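Local coordinates for aldehyde dehydrogenase (Burkholderia cenocepacia, PDB 4O6R), which probably oxidises aldehydes to carboxylic acids with NAD+ or NADP+ as electron acceptor, as other members of the aldehyde dehydrogenase family do, at residues V150-P155 / S164-P169; A173-V178 / H474-A479; R251-L256 / G465-F470. One frame throughout, in Å; residues are numbered along the deposited sequence.

In the fold
All three contacts are buried and gather round the same mixed sheet of the nucleotide-binding domain, their centres about 10 to 12 Å apart. Interaction 1 ties strand 138-153 to helix 159-172 beside the AMP. Interaction 2 lies farther out, where the end of that same helix meets the start of strand 477-485. Interaction 3 sets strand 251-255 against the turn before helix 469-475. Their chemistry shifts with place: a side-chain amide on a helix carbonyl in interaction 1, a nearly straight hydrogen bond from a side-chain amide, with methyl packing, in interaction 2, and water bridges in interaction 3. Interactions 2 and 3 both reach the second subunit, whereas interaction 1 touches no other chain.

Interaction 1: V150-P155 / S164-P169; sequences VGQIVP and SWKMGP. With AMP (adenosine monophosphate), chain E.
Gln152 reaches from the strand to the helix and lays its carboxamide over the backbone at Lys166. NE2 donates to Lys166 O at 3.0 Å with an N-H...O angle of 152°. The donor stands above the carbonyl plane, away from the oxygen's lone pairs, and the acceptor is tilted slightly from the amide plane. A second partner, Tyr476 OH, also takes a hydrogen bond from NE2. Beyond CG the chain is extended (chi2 180°), which carries the amide across to the helix.

The remaining contacts are van der Waals. Gln152 OE1 sits 3.4 Å from Lys166 CB and equally close, 3.4 Å, to Met167 CG, a polar oxygen set against methylene groups. Just past the strand, Val154 CG2 lies 4.1 Å from Lys166 CG in one of the two conformers of the valine. The lysine bends away beyond this point, and its NZ forms a salt bridge with Glu467.

On the other face of the strand the nucleotide takes over. AMP O3' gives a hydrogen bond of 2.8 Å to Val154 O, while Ile153 CG2 meets the ribose, 3.1 Å from AMP O4'. Lys180, Ser234 and Thr237 complete much of the grip on the ligand.

Strand 138-153 and helix 159-172 open a beta-alpha-beta unit of the Rossmann-like domain. Side chains of alternating residues thus serve the helix and the nucleotide. Gln152 NE2 has two acceptors while the buried OE1 has no hydrogen-bond partner in the model, so the orientation of the amide is set from its NH2 end.

Interaction 2: A173-V178 / H474-A479; sequences AGNTVV and HDYTEA
Ala173 CB packs on the methyl group of Thr477, 3.7 Å from Thr477 CG2, and also touches the first carbon of the next side chain over, 4.1 Å from Tyr476 CB. The contact joins the C-terminal end of helix 159-172, closed at Gly174 by a Schellman motif, to the turn between helix 469-475 and strand 477-485 in the Rossmann-like domain. That strand lies antiparallel to strand 138-153, which also pairs, in parallel, with strand 176-180. In Thr477, CG2 lies anti to the carbonyl carbon, which brings the methyl rather than the hydroxyl to the alanine; OG1 bonds instead to Met473 O.

After the helix end, Asn175 supplies the polar half of the contact. Its side chain crosses that of Tyr476 at about a right angle, with amide and ring planes 62° apart. The amide is held from several sides: OD1 accepts from Gly148 N, and ND2 also bonds to Ala170 O. The bond across the contact is nearly straight: Asn175 ND2 donates to Tyr476 O at 2.9 Å, with an N-H...O angle of 174°, in the carbonyl plane and on a lone pair of the oxygen.

Interaction 3: R251-L256 / G465-F470; sequences RVQLEL and GREMGF
Gln253 leaves strand 251-255 facing Gly465, and the two residues have the closest alpha carbons of the contact, 5.2 Å from Gln253 CA to Gly465 CA. From CB, which points at the opposing turn, the chain runs out with CG anti to the backbone N (chi1 175°). CG then passes over the glycine, 4.2 Å from Gly465 CA, an approach made possible by the bare backbone there. The rest of the chain stays extended and brings the amide beyond Gly465 to the neighbouring peptide.

At the tip the two amide atoms go separate ways. OE1 accepts a hydrogen bond from Lys228 NZ. NE2 donates to a water at 3.1 Å, and the same water lies 2.6 Å from Arg466 O, so that the side chain is linked to the turn through solvent. NE2 also stands 4.1 Å from Glu467 CD.

Strand 251-255 belongs to the mixed sheet of the Rossmann-like domain, with strand 228-232 parallel to it on one side and the short strand 463-464 antiparallel on the other. Where the latter pairing ends, just after a backbone bond between Leu254 and Tyr464, water takes its place: a second molecule donates to Leu254 O at 2.9 Å and to Gly465 O at 2.8 Å.

The same glycine oxygen is gripped from another direction by Arg466 NH1, at 2.9 Å from Gly465 O. The acceptor lies in the guanidinium plane, though the donor stands above the carbonyl plane. NH1 is shared with Gly458 O, while Arg466 NH2 crosses the subunit boundary to Ala479 O of the second subunit.

Interaction 1: V150-P155 / S164-P169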
ATOM      1  N   VAL A 150       6.361  12.438 -21.743  1.00  8.61           N
ATOM      2  CA  VAL A 150       6.321  11.021 -22.095  1.00  8.59           C
ATOM      3  C   VAL A 150       5.828  10.865 -23.517  1.00  8.62           C
ATOM      4  O   VAL A 150       4.921  11.576 -23.952  1.00  8.58           O
ATOM      5  CB  VAL A 150       5.500  10.176 -21.107  1.00  8.53           C
ATOM      6  CG1 VAL A 150       6.120  10.271 -19.702  1.00  8.42           C
ATOM      7  CG2 VAL A 150       4.054  10.591 -21.066  1.00  8.59           C
ATOM      8  N   GLY A 151       6.457   9.935 -24.226  1.00  8.58           N
ATOM      9  CA  GLY A 151       6.126   9.659 -25.600  1.00  8.75           C
ATOM     10  C   GLY A 151       5.356   8.354 -25.654  1.00  8.77           C
ATOM     11  O   GLY A 151       5.711   7.398 -24.946  1.00  8.55           O
ATOM     12  N   GLN A 152       4.328   8.309 -26.492  1.00  8.97           N
ATOM     13  CA  GLN A 152       3.461   7.131 -26.578  1.00  9.37           C
ATOM     14  C   GLN A 152       3.164   6.807 -28.023  1.00  9.61           C
ATOM     15  O   GLN A 152       2.702   7.650 -28.777  1.00  9.72           O
ATOM     16  CB  GLN A 152       2.175   7.360 -25.779  1.00  9.48           C
ATOM     17  CG  GLN A 152       2.442   7.831 -24.352  1.00  9.64           C
ATOM     18  CD  GLN A 152       1.188   8.074 -23.533  1.00  9.92           C
ATOM     19  OE1 GLN A 152       0.222   8.687 -24.002  1.00 10.71           O
ATOM     20  NE2 GLN A 152       1.187   7.591 -22.302  1.00  9.86           N
ATOM     21  N   ILE A 153       3.387   5.550 -28.390  1.00  9.95           N
ATOM     22  CA  ILE A 153       3.175   5.062 -29.750  1.00 10.32           C
ATOM     23  C   ILE A 153       2.169   3.931 -29.675  1.00 10.48           C
ATOM     24  O   ILE A 153       2.388   2.963 -28.961  1.00 10.35           O
ATOM     25  CB  ILE A 153       4.501   4.593 -30.390  1.00 10.60           C
ATOM     26  CG1 ILE A 153       5.453   5.773 -30.545  1.00 10.55           C
ATOM     27  CG2 ILE A 153       4.247   3.971 -31.761  1.00 11.19           C
ATOM     28  CD1 ILE A 153       6.884   5.421 -30.828  1.00 10.67           C
ATOM     29  N   VAL A 154       1.123   4.052 -30.501  0.50 10.89           N
ATOM     30  CA  VAL A 154      -0.145   3.309 -30.393  0.50 11.29           C
ATOM     31  C   VAL A 154      -0.511   2.660 -31.748  0.50 11.65           C
ATOM     32  O   VAL A 154      -0.461   3.352 -32.762  0.50 11.87           O
ATOM     33  CB  VAL A 154      -1.257   4.344 -30.053  0.50 11.33           C
ATOM     34  CG1 VAL A 154      -2.600   3.688 -29.891  0.50 11.57           C
ATOM     35  CG2 VAL A 154      -0.901   5.152 -28.810  0.50 11.18           C
ATOM     36  N   PRO A 155      -0.894   1.348 -31.789  1.00 11.84           N
ATOM     37  CA  PRO A 155      -1.280   0.783 -33.048  1.00 12.12           C
ATOM     38  C   PRO A 155      -2.758   1.033 -33.407  1.00 12.38           C
ATOM     39  O   PRO A 155      -3.452   1.801 -32.724  1.00 11.95           O
ATOM     40  CB  PRO A 155      -0.997  -0.699 -32.844  1.00 12.40           C
ATOM     41  CG  PRO A 155      -1.267  -0.935 -31.426  1.00 12.07           C
ATOM     42  CD  PRO A 155      -0.972   0.348 -30.708  1.00 11.81           C
ATOM     43  N   SER A 164      -7.186   6.345 -23.948  1.00 10.11           N
ATOM     44  CA  SER A 164      -7.436   6.293 -22.515  1.00  9.91           C
ATOM     45  C   SER A 164      -6.414   5.425 -21.786  1.00 10.11           C
ATOM     46  O   SER A 164      -5.915   5.817 -20.729  1.00  9.96           O
ATOM     47  CB  SER A 164      -8.852   5.820 -22.225  1.00  9.72           C
ATOM     48  OG  SER A 164      -9.030   4.431 -22.509  1.00  9.51           O
ATOM     49  N   TRP A 165      -6.075   4.265 -22.329  1.00 10.78           N
ATOM     50  CA  TRP A 165      -5.114   3.387 -21.634  1.00 11.28           C
ATOM     51  C   TRP A 165      -3.740   4.051 -21.447  1.00 11.00           C
ATOM     52  O   TRP A 165      -3.089   3.900 -20.423  1.00 10.14           O
ATOM     53  CB  TRP A 165      -4.925   2.093 -22.405  1.00 12.42           C
ATOM     54  CG  TRP A 165      -6.074   1.155 -22.370  1.00 13.95           C
ATOM     55  CD1 TRP A 165      -7.384   1.423 -22.062  1.00 14.69           C
ATOM     56  CD2 TRP A 165      -6.020  -0.230 -22.695  1.00 16.35           C
ATOM     57  NE1 TRP A 165      -8.146   0.273 -22.170  1.00 15.24           N
ATOM     58  CE2 TRP A 165      -7.328  -0.750 -22.560  1.00 16.91           C
ATOM     59  CE3 TRP A 165      -4.970  -1.103 -23.029  1.00 18.14           C
ATOM     60  CZ2 TRP A 165      -7.614  -2.117 -22.746  1.00 18.63           C
ATOM     61  CZ3 TRP A 165      -5.263  -2.464 -23.242  1.00 19.15           C
ATOM     62  CH2 TRP A 165      -6.572  -2.944 -23.098  1.00 19.06           C
ATOM     63  N   LYS A 166      -3.317   4.767 -22.478  1.00 11.09           N
ATOM     64  CA  LYS A 166      -2.059   5.497 -22.477  1.00 11.28           C
ATOM     65  C   LYS A 166      -2.090   6.802 -21.696  1.00 10.31           C
ATOM     66  O   LYS A 166      -1.278   7.031 -20.780  1.00  9.73           O
ATOM     67  CB  LYS A 166      -1.696   5.834 -23.907  1.00 12.49           C
ATOM     68  CG  LYS A 166      -1.358   4.635 -24.741  1.00 14.12           C
ATOM     69  CD  LYS A 166      -0.051   4.048 -24.318  1.00 15.10           C
ATOM     70  CE  LYS A 166      -0.198   2.566 -24.227  1.00 17.21           C
ATOM     71  NZ  LYS A 166       1.000   1.961 -23.582  1.00 18.10           N
ATOM     72  N   MET A 167      -3.018   7.667 -22.068  1.00  9.69           N
ATOM     73  CA  MET A 167      -3.010   9.012 -21.557  1.00  9.48           C
ATOM     74  C   MET A 167      -3.615   9.140 -20.174  1.00  8.90           C
ATOM     75  O   MET A 167      -3.230  10.042 -19.436  1.00  8.72           O
ATOM     76  CB  MET A 167      -3.675   9.987 -22.531  1.00  9.93           C
ATOM     77  CG  MET A 167      -2.911  10.059 -23.844  1.00 10.23           C
ATOM     78  SD  MET A 167      -3.310  11.524 -24.827  1.00 11.02           S
ATOM     79  CE  MET A 167      -4.844  10.988 -25.598  1.00 11.16           C
ATOM     80  N   GLY A 168      -4.538   8.254 -19.820  1.00  8.39           N
ATOM     81  CA  GLY A 168      -5.113   8.290 -18.469  1.00  8.01           C
ATOM     82  C   GLY A 168      -4.065   8.322 -17.349  1.00  7.60           C
ATOM     83  O   GLY A 168      -4.002   9.293 -16.597  1.00  7.55           O
ATOM     84  N   PRO A 169      -3.234   7.279 -17.246  1.00  7.36           N
ATOM     85  CA  PRO A 169      -2.270   7.299 -16.176  1.00  7.18           C
ATOM     86  C   PRO A 169      -1.195   8.354 -16.359  1.00  7.09           C
ATOM     87  O   PRO A 169      -0.781   8.953 -15.375  1.00  7.12           O
ATOM     88  CB  PRO A 169      -1.679   5.877 -16.189  1.00  7.12           C
ATOM     89  CG  PRO A 169      -1.955   5.323 -17.527  1.00  7.23           C
ATOM     90  CD  PRO A 169      -3.246   5.977 -17.946  1.00  7.37           C
TER
HETATM   91  P   AMP E 501       4.208  -1.991 -35.566  1.00 46.70           P
HETATM   92  O1P AMP E 501       4.418  -2.815 -34.341  1.00 36.28           O
HETATM   93  O2P AMP E 501       5.534  -1.678 -36.292  1.00 41.48           O
HETATM   94  O3P AMP E 501       3.052  -2.510 -36.440  1.00 51.03           O
HETATM   95  O5' AMP E 501       3.650  -0.502 -35.121  1.00 44.56           O
HETATM   96  C5' AMP E 501       2.760  -0.095 -34.046  1.00 38.35           C
HETATM   97  C4' AMP E 501       2.913   1.448 -33.892  1.00 38.06           C
HETATM   98  O4' AMP E 501       4.318   1.770 -33.906  1.00 38.77           O
HETATM   99  C3' AMP E 501       2.308   2.338 -34.987  1.00 34.77           C
HETATM  100  O3' AMP E 501       1.709   3.584 -34.506  1.00 29.84           O
HETATM  101  C2' AMP E 501       3.509   2.574 -35.920  1.00 35.64           C
HETATM  102  O2' AMP E 501       3.426   3.708 -36.812  1.00 29.73           O
HETATM  103  C1' AMP E 501       4.686   2.668 -34.952  1.00 36.47           C
HETATM  104  N9  AMP E 501       6.038   2.350 -35.527  1.00 36.46           N
HETATM  105  C8  AMP E 501       6.333   1.614 -36.641  1.00 37.66           C
HETATM  106  N7  AMP E 501       7.688   1.580 -36.861  1.00 40.01           N
HETATM  107  C5  AMP E 501       8.301   2.292 -35.875  1.00 37.61           C
HETATM  108  C6  AMP E 501       9.692   2.659 -35.472  1.00 39.32           C
HETATM  109  N6  AMP E 501      10.761   2.264 -36.175  1.00 43.42           N
HETATM  110  N1  AMP E 501       9.903   3.406 -34.373  1.00 38.01           N
HETATM  111  C2  AMP E 501       8.858   3.826 -33.645  1.00 37.09           C
HETATM  112  N3  AMP E 501       7.571   3.548 -33.951  1.00 34.63           N
HETATM  113  C4  AMP E 501       7.210   2.801 -35.016  1.00 37.68           C

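Interaction 2: A173-V178 / H474-A479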
ATOM      1  N   ALA A 173      -0.820  11.250 -13.479  1.00  7.68           N
ATOM      2  CA  ALA A 173       0.430  11.291 -12.716  1.00  7.75           C
ATOM      3  C   ALA A 173       1.214  12.584 -12.846  1.00  8.03           C
ATOM      4  O   ALA A 173       2.190  12.752 -12.137  1.00  8.13           O
ATOM      5  CB  ALA A 173       1.313  10.136 -13.103  1.00  7.60           C
ATOM      6  N   GLY A 174       0.764  13.520 -13.688  1.00  8.25           N
ATOM      7  CA  GLY A 174       1.440  14.775 -13.858  1.00  8.39           C
ATOM      8  C   GLY A 174       2.458  14.896 -14.986  1.00  8.30           C
ATOM      9  O   GLY A 174       3.210  15.861 -15.017  1.00  8.49           O
ATOM     10  N   ASN A 175       2.476  13.944 -15.911  1.00  8.22           N
ATOM     11  CA  ASN A 175       3.343  14.035 -17.094  1.00  8.06           C
ATOM     12  C   ASN A 175       2.640  14.796 -18.187  1.00  8.10           C
ATOM     13  O   ASN A 175       1.414  14.860 -18.209  1.00  8.10           O
ATOM     14  CB  ASN A 175       3.679  12.663 -17.627  1.00  8.08           C
ATOM     15  CG  ASN A 175       4.364  11.795 -16.597  1.00  8.05           C
ATOM     16  OD1 ASN A 175       5.559  11.938 -16.362  1.00  8.20           O
ATOM     17  ND2 ASN A 175       3.598  10.899 -15.956  1.00  8.01           N
ATOM     18  N   THR A 176       3.408  15.340 -19.128  1.00  7.99           N
ATOM     19  CA  THR A 176       2.810  15.854 -20.359  1.00  8.16           C
ATOM     20  C   THR A 176       3.113  14.830 -21.432  1.00  8.01           C
ATOM     21  O   THR A 176       3.983  13.958 -21.256  1.00  7.59           O
ATOM     22  CB  THR A 176       3.332  17.242 -20.738  1.00  8.38           C
ATOM     23  OG1 THR A 176       4.765  17.217 -20.766  1.00  8.62           O
ATOM     24  CG2 THR A 176       2.831  18.257 -19.758  1.00  8.44           C
ATOM     25  N   VAL A 177       2.382  14.919 -22.531  1.00  8.12           N
ATOM     26  CA  VAL A 177       2.257  13.801 -23.455  1.00  8.12           C
ATOM     27  C   VAL A 177       2.457  14.182 -24.909  1.00  8.34           C
ATOM     28  O   VAL A 177       1.920  15.168 -25.365  1.00  8.50           O
ATOM     29  CB  VAL A 177       0.885  13.090 -23.306  1.00  8.24           C
ATOM     30  CG1 VAL A 177       0.613  12.123 -24.456  1.00  8.40           C
ATOM     31  CG2 VAL A 177       0.850  12.355 -21.980  1.00  7.97           C
ATOM     32  N   VAL A 178       3.255  13.384 -25.608  1.00  8.32           N
ATOM     33  CA  VAL A 178       3.309  13.418 -27.062  1.00  8.67           C
ATOM     34  C   VAL A 178       2.921  12.011 -27.502  1.00  8.85           C
ATOM     35  O   VAL A 178       3.630  11.046 -27.199  1.00  8.48           O
ATOM     36  CB  VAL A 178       4.701  13.773 -27.585  1.00  8.60           C
ATOM     37  CG1 VAL A 178       4.711  13.760 -29.094  1.00  8.84           C
ATOM     38  CG2 VAL A 178       5.126  15.145 -27.027  1.00  8.60           C
ATOM     39  N   HIS A 474       2.530   3.785 -10.959  1.00  9.91           N
ATOM     40  CA  HIS A 474       3.930   3.577 -10.557  1.00 11.21           C
ATOM     41  C   HIS A 474       4.904   3.759 -11.751  1.00 11.63           C
ATOM     42  O   HIS A 474       5.944   4.418 -11.622  1.00 11.64           O
ATOM     43  CB  HIS A 474       4.081   2.184  -9.923  1.00 12.21           C
ATOM     44  CG  HIS A 474       5.424   1.923  -9.325  1.00 13.79           C
ATOM     45  ND1 HIS A 474       5.730   2.243  -8.020  1.00 14.85           N
ATOM     46  CD2 HIS A 474       6.542   1.373  -9.850  1.00 15.20           C
ATOM     47  CE1 HIS A 474       6.973   1.874  -7.760  1.00 15.59           C
ATOM     48  NE2 HIS A 474       7.494   1.357  -8.856  1.00 15.87           N
ATOM     49  N   ASP A 475       4.563   3.158 -12.890  1.00 11.97           N
ATOM     50  CA  ASP A 475       5.398   3.175 -14.085  1.00 12.94           C
ATOM     51  C   ASP A 475       5.409   4.570 -14.753  1.00 11.47           C
ATOM     52  O   ASP A 475       6.216   4.805 -15.656  1.00 11.42           O
ATOM     53  CB  ASP A 475       4.886   2.172 -15.151  1.00 15.46           C
ATOM     54  CG  ASP A 475       5.051   0.710 -14.773  1.00 18.64           C
ATOM     55  OD1 ASP A 475       5.814   0.374 -13.825  1.00 21.00           O
ATOM     56  OD2 ASP A 475       4.439  -0.113 -15.520  1.00 22.26           O
ATOM     57  N   TYR A 476       4.488   5.454 -14.380  1.00 10.30           N
ATOM     58  CA  TYR A 476       4.490   6.850 -14.860  1.00  9.65           C
ATOM     59  C   TYR A 476       4.985   7.874 -13.826  1.00  8.83           C
ATOM     60  O   TYR A 476       4.851   9.086 -14.037  1.00  8.15           O
ATOM     61  CB  TYR A 476       3.106   7.242 -15.436  1.00 10.02           C
ATOM     62  CG  TYR A 476       3.014   6.809 -16.873  1.00 10.44           C
ATOM     63  CD1 TYR A 476       3.750   7.473 -17.840  1.00 10.93           C
ATOM     64  CD2 TYR A 476       2.242   5.704 -17.268  1.00 10.64           C
ATOM     65  CE1 TYR A 476       3.706   7.081 -19.172  1.00 11.17           C
ATOM     66  CE2 TYR A 476       2.193   5.313 -18.604  1.00 11.02           C
ATOM     67  CZ  TYR A 476       2.940   6.029 -19.544  1.00 11.30           C
ATOM     68  OH  TYR A 476       2.958   5.687 -20.873  1.00 12.05           O
ATOM     69  N   THR A 477       5.601   7.386 -12.751  1.00  7.92           N
ATOM     70  CA  THR A 477       6.216   8.263 -11.765  1.00  7.94           C
ATOM     71  C   THR A 477       7.612   7.761 -11.413  1.00  7.91           C
ATOM     72  O   THR A 477       8.037   6.688 -11.837  1.00  7.53           O
ATOM     73  CB  THR A 477       5.355   8.379 -10.481  1.00  7.78           C
ATOM     74  OG1 THR A 477       5.100   7.054  -9.961  1.00  7.55           O
ATOM     75  CG2 THR A 477       4.062   9.091 -10.794  1.00  7.96           C
ATOM     76  N   GLU A 478       8.329   8.571 -10.650  1.00  8.29           N
ATOM     77  CA  GLU A 478       9.648   8.179 -10.162  1.00  8.62           C
ATOM     78  C   GLU A 478       9.738   8.502  -8.694  1.00  8.31           C
ATOM     79  O   GLU A 478       9.147   9.476  -8.220  1.00  8.55           O
ATOM     80  CB  GLU A 478      10.774   8.894 -10.909  1.00  9.44           C
ATOM     81  CG  GLU A 478      10.711  10.395 -10.693  1.00 10.51           C
ATOM     82  CD  GLU A 478      11.396  11.267 -11.736  1.00 11.40           C
ATOM     83  OE1 GLU A 478      11.681  10.797 -12.870  1.00 12.47           O
ATOM     84  OE2 GLU A 478      11.654  12.448 -11.401  1.00 11.99           O
ATOM     85  N   ALA A 479      10.507   7.705  -7.964  1.00  7.80           N
ATOM     86  CA  ALA A 479      10.684   7.955  -6.541  1.00  7.82           C
ATOM     87  C   ALA A 479      11.655   9.135  -6.332  1.00  7.98           C
ATOM     88  O   ALA A 479      12.764   9.180  -6.911  1.00  7.96           O
ATOM     89  CB  ALA A 479      11.209   6.712  -5.843  1.00  7.84           C
TER

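Interaction 3: R251-L256 / G465-F470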
ATOM      1  N   ARG A 251      13.127   5.838 -19.885  1.00  8.87           N
ATOM      2  CA  ARG A 251      12.434   4.647 -19.472  1.00  9.02           C
ATOM      3  C   ARG A 251      11.629   4.118 -20.662  1.00  8.89           C
ATOM      4  O   ARG A 251      11.314   4.874 -21.589  1.00  8.68           O
ATOM      5  CB  ARG A 251      11.569   4.924 -18.262  1.00  9.46           C
ATOM      6  CG  ARG A 251      12.445   5.138 -17.041  1.00 10.27           C
ATOM      7  CD  ARG A 251      11.746   5.879 -15.931  1.00 10.79           C
ATOM      8  NE  ARG A 251      10.663   5.058 -15.419  1.00 11.86           N
ATOM      9  CZ  ARG A 251       9.960   5.330 -14.322  1.00 12.77           C
ATOM     10  NH1 ARG A 251      10.235   6.394 -13.594  1.00 12.85           N
ATOM     11  NH2 ARG A 251       8.997   4.503 -13.935  1.00 13.66           N
ATOM     12  N   VAL A 252      11.335   2.824 -20.619  1.00  8.90           N
ATOM     13  CA  VAL A 252      10.681   2.112 -21.706  1.00  9.20           C
ATOM     14  C   VAL A 252       9.546   1.214 -21.170  1.00  9.53           C
ATOM     15  O   VAL A 252       9.691   0.534 -20.143  1.00  8.95           O
ATOM     16  CB  VAL A 252      11.710   1.247 -22.471  1.00  9.45           C
ATOM     17  CG1 VAL A 252      11.043   0.432 -23.578  1.00  9.58           C
ATOM     18  CG2 VAL A 252      12.811   2.116 -23.061  1.00  9.54           C
ATOM     19  N   GLN A 253       8.419   1.244 -21.854  1.00 10.03           N
ATOM     20  CA  GLN A 253       7.333   0.298 -21.630  1.00 10.78           C
ATOM     21  C   GLN A 253       6.978  -0.374 -22.976  1.00 10.59           C
ATOM     22  O   GLN A 253       6.916   0.288 -24.019  1.00 10.23           O
ATOM     23  CB  GLN A 253       6.122   1.038 -21.032  1.00 12.02           C
ATOM     24  CG  GLN A 253       4.876   0.199 -20.849  1.00 13.89           C
ATOM     25  CD  GLN A 253       3.777   0.974 -20.140  1.00 16.46           C
ATOM     26  OE1 GLN A 253       3.978   2.143 -19.711  1.00 20.29           O
ATOM     27  NE2 GLN A 253       2.615   0.357 -20.008  1.00 16.95           N
ATOM     28  N   LEU A 254       6.741  -1.686 -22.944  1.00 10.16           N
ATOM     29  CA  LEU A 254       6.547  -2.449 -24.193  1.00 10.23           C
ATOM     30  C   LEU A 254       5.423  -3.434 -24.021  1.00 10.25           C
ATOM     31  O   LEU A 254       5.438  -4.222 -23.078  1.00  9.53           O
ATOM     32  CB  LEU A 254       7.805  -3.244 -24.540  1.00 10.28           C
ATOM     33  CG  LEU A 254       9.124  -2.490 -24.710  1.00 10.21           C
ATOM     34  CD1 LEU A 254      10.321  -3.441 -24.775  1.00 10.38           C
ATOM     35  CD2 LEU A 254       9.080  -1.597 -25.936  1.00 10.45           C
ATOM     36  N   GLU A 255       4.445  -3.375 -24.911  1.00 11.00           N
ATOM     37  CA  GLU A 255       3.425  -4.436 -25.013  0.60 11.53           C
ATOM     38  C   GLU A 255       3.481  -4.954 -26.406  1.00 11.55           C
ATOM     39  O   GLU A 255       3.107  -4.267 -27.354  1.00 11.66           O
ATOM     40  CB  GLU A 255       1.986  -3.981 -24.742  0.60 12.33           C
ATOM     41  CG  GLU A 255       0.981  -5.155 -24.773  0.60 12.98           C
ATOM     42  CD  GLU A 255       0.162  -5.337 -26.063  0.60 14.13           C
ATOM     43  OE1 GLU A 255       0.643  -5.846 -27.113  0.60 15.30           O
ATOM     44  OE2 GLU A 255      -1.047  -5.048 -26.015  0.60 15.33           O
ATOM     45  N   LEU A 256       3.949  -6.200 -26.566  0.60 11.29           N
ATOM     46  CA  LEU A 256       4.485  -6.696 -27.853  0.60 11.32           C
ATOM     47  C   LEU A 256       3.857  -7.979 -28.436  0.60 11.53           C
ATOM     48  O   LEU A 256       4.552  -8.784 -29.082  0.60 11.64           O
ATOM     49  CB  LEU A 256       5.992  -6.942 -27.729  0.60 11.37           C
ATOM     50  CG  LEU A 256       6.872  -5.803 -27.236  0.60 11.04           C
ATOM     51  CD1 LEU A 256       8.309  -6.294 -27.234  0.60 11.17           C
ATOM     52  CD2 LEU A 256       6.719  -4.584 -28.124  0.60 11.15           C
ATOM     53  N   GLY A 465       6.207  -3.704 -18.228  1.00  9.60           N
ATOM     54  CA  GLY A 465       5.400  -2.593 -17.812  1.00  9.62           C
ATOM     55  C   GLY A 465       3.953  -3.050 -17.811  1.00  9.69           C
ATOM     56  O   GLY A 465       3.613  -4.102 -18.390  1.00  9.59           O
ATOM     57  N   ARG A 466       3.097  -2.261 -17.176  1.00  9.79           N
ATOM     58  CA  ARG A 466       1.673  -2.568 -17.103  1.00 10.03           C
ATOM     59  C   ARG A 466       0.814  -1.342 -17.407  1.00 10.85           C
ATOM     60  O   ARG A 466       1.117  -0.224 -16.938  1.00 11.12           O
ATOM     61  CB  ARG A 466       1.324  -3.110 -15.725  1.00  9.75           C
ATOM     62  CG  ARG A 466       1.928  -4.461 -15.412  1.00  9.51           C
ATOM     63  CD  ARG A 466       1.215  -5.556 -16.213  1.00  9.49           C
ATOM     64  NE  ARG A 466       1.721  -6.899 -15.974  1.00  9.41           N
ATOM     65  CZ  ARG A 466       2.792  -7.450 -16.544  1.00  9.50           C
ATOM     66  NH1 ARG A 466       3.517  -6.787 -17.421  1.00  9.24           N
ATOM     67  NH2 ARG A 466       3.113  -8.717 -16.254  1.00  9.63           N
ATOM     68  N   GLU A 467      -0.246  -1.572 -18.174  1.00 11.45           N
ATOM     69  CA  GLU A 467      -1.342  -0.630 -18.272  1.00 12.39           C
ATOM     70  C   GLU A 467      -2.235  -0.871 -17.064  1.00 11.13           C
ATOM     71  O   GLU A 467      -2.209  -1.949 -16.506  1.00  9.89           O
ATOM     72  CB  GLU A 467      -2.207  -0.829 -19.538  1.00 14.67           C
ATOM     73  CG  GLU A 467      -1.539  -1.349 -20.813  1.00 18.11           C
ATOM     74  CD  GLU A 467      -1.003  -0.296 -21.729  1.00 21.06           C
ATOM     75  OE1 GLU A 467      -1.255   0.890 -21.503  1.00 23.74           O
ATOM     76  OE2 GLU A 467      -0.317  -0.680 -22.696  1.00 27.98           O
ATOM     77  N   MET A 468      -3.019   0.151 -16.708  1.00 10.18           N
ATOM     78  CA  MET A 468      -4.070   0.095 -15.706  1.00  9.89           C
ATOM     79  C   MET A 468      -3.571   0.171 -14.251  1.00  9.33           C
ATOM     80  O   MET A 468      -2.436  -0.173 -13.904  1.00  9.09           O
ATOM     81  CB  MET A 468      -4.935  -1.160 -15.873  1.00 10.30           C
ATOM     82  CG  MET A 468      -5.400  -1.455 -17.293  1.00 10.87           C
ATOM     83  SD  MET A 468      -6.204  -0.056 -18.071  1.00 11.78           S
ATOM     84  CE  MET A 468      -7.061  -0.927 -19.359  1.00 13.08           C
ATOM     85  N   GLY A 469      -4.450   0.655 -13.400  1.00  9.13           N
ATOM     86  CA  GLY A 469      -4.276   0.522 -11.973  1.00  8.67           C
ATOM     87  C   GLY A 469      -3.184   1.355 -11.355  1.00  8.37           C
ATOM     88  O   GLY A 469      -2.599   2.233 -11.982  1.00  8.17           O
ATOM     89  N   PHE A 470      -2.910   1.043 -10.098  1.00  8.23           N
ATOM     90  CA  PHE A 470      -1.748   1.595  -9.413  1.00  8.29           C
ATOM     91  C   PHE A 470      -0.443   1.232 -10.111  1.00  8.22           C
ATOM     92  O   PHE A 470       0.530   1.957 -10.039  1.00  7.96           O
ATOM     93  CB  PHE A 470      -1.713   1.141  -7.966  1.00  8.25           C
ATOM     94  CG  PHE A 470      -2.786   1.760  -7.117  1.00  8.49           C
ATOM     95  CD1 PHE A 470      -2.640   3.044  -6.623  1.00  8.54           C
ATOM     96  CD2 PHE A 470      -3.975   1.081  -6.868  1.00  8.76           C
ATOM     97  CE1 PHE A 470      -3.624   3.623  -5.849  1.00  8.78           C
ATOM     98  CE2 PHE A 470      -4.950   1.652  -6.081  1.00  8.94           C
ATOM     99  CZ  PHE A 470      -4.775   2.922  -5.577  1.00  8.94           C
TER
HETATM  100  O   HOH W   1       1.066   2.160 -18.004  1.00 17.75           O
HETATM  101  O   HOH W   2       3.705  -5.050 -20.970  1.00 17.87           O